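Local structure of putative ABC transporter subunit, substrate-binding component (Rhodopseudomonas palustris, 4EVQ) at residues K276-E279 with K283-P286. The protein binds 4-hydroxybenzoate and probably acts as the solute-binding component of an ABC transporter that takes up lignin-derived benzoates. Numbering follows the deposited sequence. Where two conformers were deposited one is given.
Sequences KSFE and KIPP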
ATOM      1  N   LYS A 276       7.555 -10.775  15.558  1.00 13.21           N
ATOM      2  CA  LYS A 276       8.423 -11.875  16.038  1.00 14.72           C
ATOM      3  C   LYS A 276       8.507 -13.012  15.020  1.00 14.62           C
ATOM      4  O   LYS A 276       9.597 -13.510  14.703  1.00 15.73           O
ATOM      5  CB  LYS A 276       7.927 -12.387  17.398  1.00 16.27           C
ATOM      6  CG  LYS A 276       8.787 -13.519  17.997  1.00 21.00           C
ATOM      7  CD  LYS A 276       8.382 -13.815  19.437  1.00 24.09           C
ATOM      8  CE  LYS A 276       9.074 -15.073  19.975  1.00 27.80           C
ATOM      9  NZ  LYS A 276       8.481 -15.506  21.270  1.00 31.15           N
ATOM     10  N   SER A 277       7.350 -13.416  14.504  0.55 14.28           N
ATOM     11  CA  SER A 277       7.273 -14.515  13.529  0.55 14.24           C
ATOM     12  C   SER A 277       7.942 -14.168  12.208  0.55 14.23           C
ATOM     13  O   SER A 277       8.579 -15.009  11.576  0.55 14.19           O
ATOM     14  CB  SER A 277       5.800 -14.873  13.259  0.55 16.31           C
ATOM     15  OG  SER A 277       5.228 -15.556  14.357  0.55 17.58           O
ATOM     16  N   PHE A 278       7.742 -12.936  11.753  1.00 12.48           N
ATOM     17  CA  PHE A 278       8.312 -12.493  10.490  1.00 11.98           C
ATOM     18  C   PHE A 278       9.845 -12.399  10.587  1.00 12.87           C
ATOM     19  O   PHE A 278      10.558 -12.832   9.683  1.00 13.42           O
ATOM     20  CB  PHE A 278       7.669 -11.178  10.073  1.00 11.08           C
ATOM     21  CG  PHE A 278       7.956 -10.776   8.654  1.00 10.27           C
ATOM     22  CD1 PHE A 278       9.152 -10.197   8.303  1.00  9.94           C
ATOM     23  CD2 PHE A 278       7.018 -11.005   7.652  1.00 10.71           C
ATOM     24  CE1 PHE A 278       9.401  -9.819   7.004  1.00 11.42           C
ATOM     25  CE2 PHE A 278       7.234 -10.634   6.372  1.00 10.85           C
ATOM     26  CZ  PHE A 278       8.429 -10.061   6.019  1.00 11.10           C
ATOM     27  N   GLU A 279      10.342 -11.832  11.680  1.00 14.23           N
ATOM     28  CA  GLU A 279      11.791 -11.713  11.869  1.00 15.75           C
ATOM     29  C   GLU A 279      12.421 -13.095  11.984  1.00 15.44           C
ATOM     30  O   GLU A 279      13.519 -13.317  11.475  1.00 18.27           O
ATOM     31  CB  GLU A 279      12.091 -10.843  13.078  1.00 17.37           C
ATOM     32  CG  GLU A 279      11.810  -9.395  12.745  1.00 18.80           C
ATOM     33  CD  GLU A 279      12.012  -8.369  13.858  1.00 21.26           C
ATOM     34  OE1 GLU A 279      12.310  -8.752  14.987  1.00 23.02           O
ATOM     35  OE2 GLU A 279      11.827  -7.150  13.578  1.00 23.08           O
ATOM     36  N   LYS A 283      14.394 -12.631   8.894  1.00 18.38           N
ATOM     37  CA  LYS A 283      15.580 -11.914   9.439  1.00 20.27           C
ATOM     38  C   LYS A 283      15.629 -10.397   9.171  1.00 19.67           C
ATOM     39  O   LYS A 283      16.692  -9.753   9.294  1.00 20.74           O
ATOM     40  CB  LYS A 283      16.895 -12.565   8.957  1.00 24.40           C
ATOM     41  CG  LYS A 283      16.908 -14.111   9.091  1.00 28.44           C
ATOM     42  CD  LYS A 283      16.471 -14.560  10.478  1.00 31.30           C
ATOM     43  CE  LYS A 283      16.727 -16.047  10.702  1.00 34.20           C
ATOM     44  NZ  LYS A 283      16.258 -16.855   9.539  1.00 35.69           N
ATOM     45  N   ILE A 284      14.495  -9.833   8.785  1.00 16.19           N
ATOM     46  CA  ILE A 284      14.305  -8.411   8.712  1.00 16.08           C
ATOM     47  C   ILE A 284      12.920  -8.110   9.268  1.00 13.89           C
ATOM     48  O   ILE A 284      12.031  -8.956   9.280  1.00 14.17           O
ATOM     49  CB  ILE A 284      14.413  -7.826   7.274  1.00 16.15           C
ATOM     50  CG1 ILE A 284      13.324  -8.404   6.358  1.00 16.38           C
ATOM     51  CG2 ILE A 284      15.822  -8.081   6.654  1.00 16.80           C
ATOM     52  CD1 ILE A 284      13.316  -7.749   4.949  1.00 16.55           C
ATOM     53  N   PRO A 285      12.708  -6.890   9.726  1.00 12.61           N
ATOM     54  CA  PRO A 285      11.362  -6.533  10.172  1.00 12.51           C
ATOM     55  C   PRO A 285      10.384  -6.531   9.003  1.00 11.15           C
ATOM     56  O   PRO A 285      10.752  -6.221   7.854  1.00 12.14           O
ATOM     57  CB  PRO A 285      11.523  -5.128  10.716  1.00 14.71           C
ATOM     58  CG  PRO A 285      12.965  -4.915  10.877  1.00 17.96           C
ATOM     59  CD  PRO A 285      13.690  -5.814   9.963  1.00 14.93           C
ATOM     60  N   PRO A 286       9.107  -6.848   9.300  1.00 10.43           N
ATOM     61  CA  PRO A 286       8.099  -6.614   8.275  1.00  9.54           C
ATOM     62  C   PRO A 286       7.822  -5.143   8.092  1.00  9.10           C
ATOM     63  O   PRO A 286       7.905  -4.382   9.051  1.00 11.00           O
ATOM     64  CB  PRO A 286       6.872  -7.310   8.822  1.00  9.68           C
ATOM     65  CG  PRO A 286       7.056  -7.266  10.325  1.00 10.89           C
ATOM     66  CD  PRO A 286       8.542  -7.297  10.570  1.00 10.26           C
TER
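Phe-278 and Pro-286 meet ring on ring where helix 269-282 ends and the chain doubles back along its last turns, the segment 283-286 linking it to helix 288-306 in this periplasmic binding protein fold. Pro-286 lays CB almost over the middle of the aromatic face, 3.7 Å from the ring centroid and 13° off the ring normal, a textbook CH-pi contact. The phenyl group reaches this place because its CG stands anti to the backbone N (chi1 -167°). At its edge, close to the ring plane, Ile-284 O approaches CD1 of Phe-278 to 3.3 Å; this carbonyl is buried without a hydrogen-bonding partner, and the weakly positive aromatic rim may offset the missing bond in part. Pro-286 also touches Phe-274 and Val-275 of the same helix, while Phe-278 packs on Tyr-282 and on Arg-38 and Leu-42 of helix 30-46.

Around this buried pair the contact is looser, with Lys-283, Ile-284 and Pro-285 exposed to solvent. The side chain of Ile-284 comes only to 4.2 Å from the ring, CG1 to CE1 of Phe-278, and Glu-279 runs extended beyond CG, its OE2 merely brushing CB of Pro-285 at 3.5 Å. Lys-283, the first residue beyond the helix end, adopts a positive phi, yet its N donates to Glu-279 O at 2.8 Å, a bent i to i-4 bond (140° at the hydrogen). The bent Lys-283 chain brings CD to 3.4 Å from the same Glu-279 O, and NZ curls back to a weak bond with Ala-280 O. Were Phe-278 cut back to alanine, Pro-286 would probably lose the face it rests on and Ile-284 O the ring edge beside it. One backbone hydrogen bond thus marks the turn, but the segment 283-286 is likely to be held against the helix mainly by dispersion and CH-pi attraction.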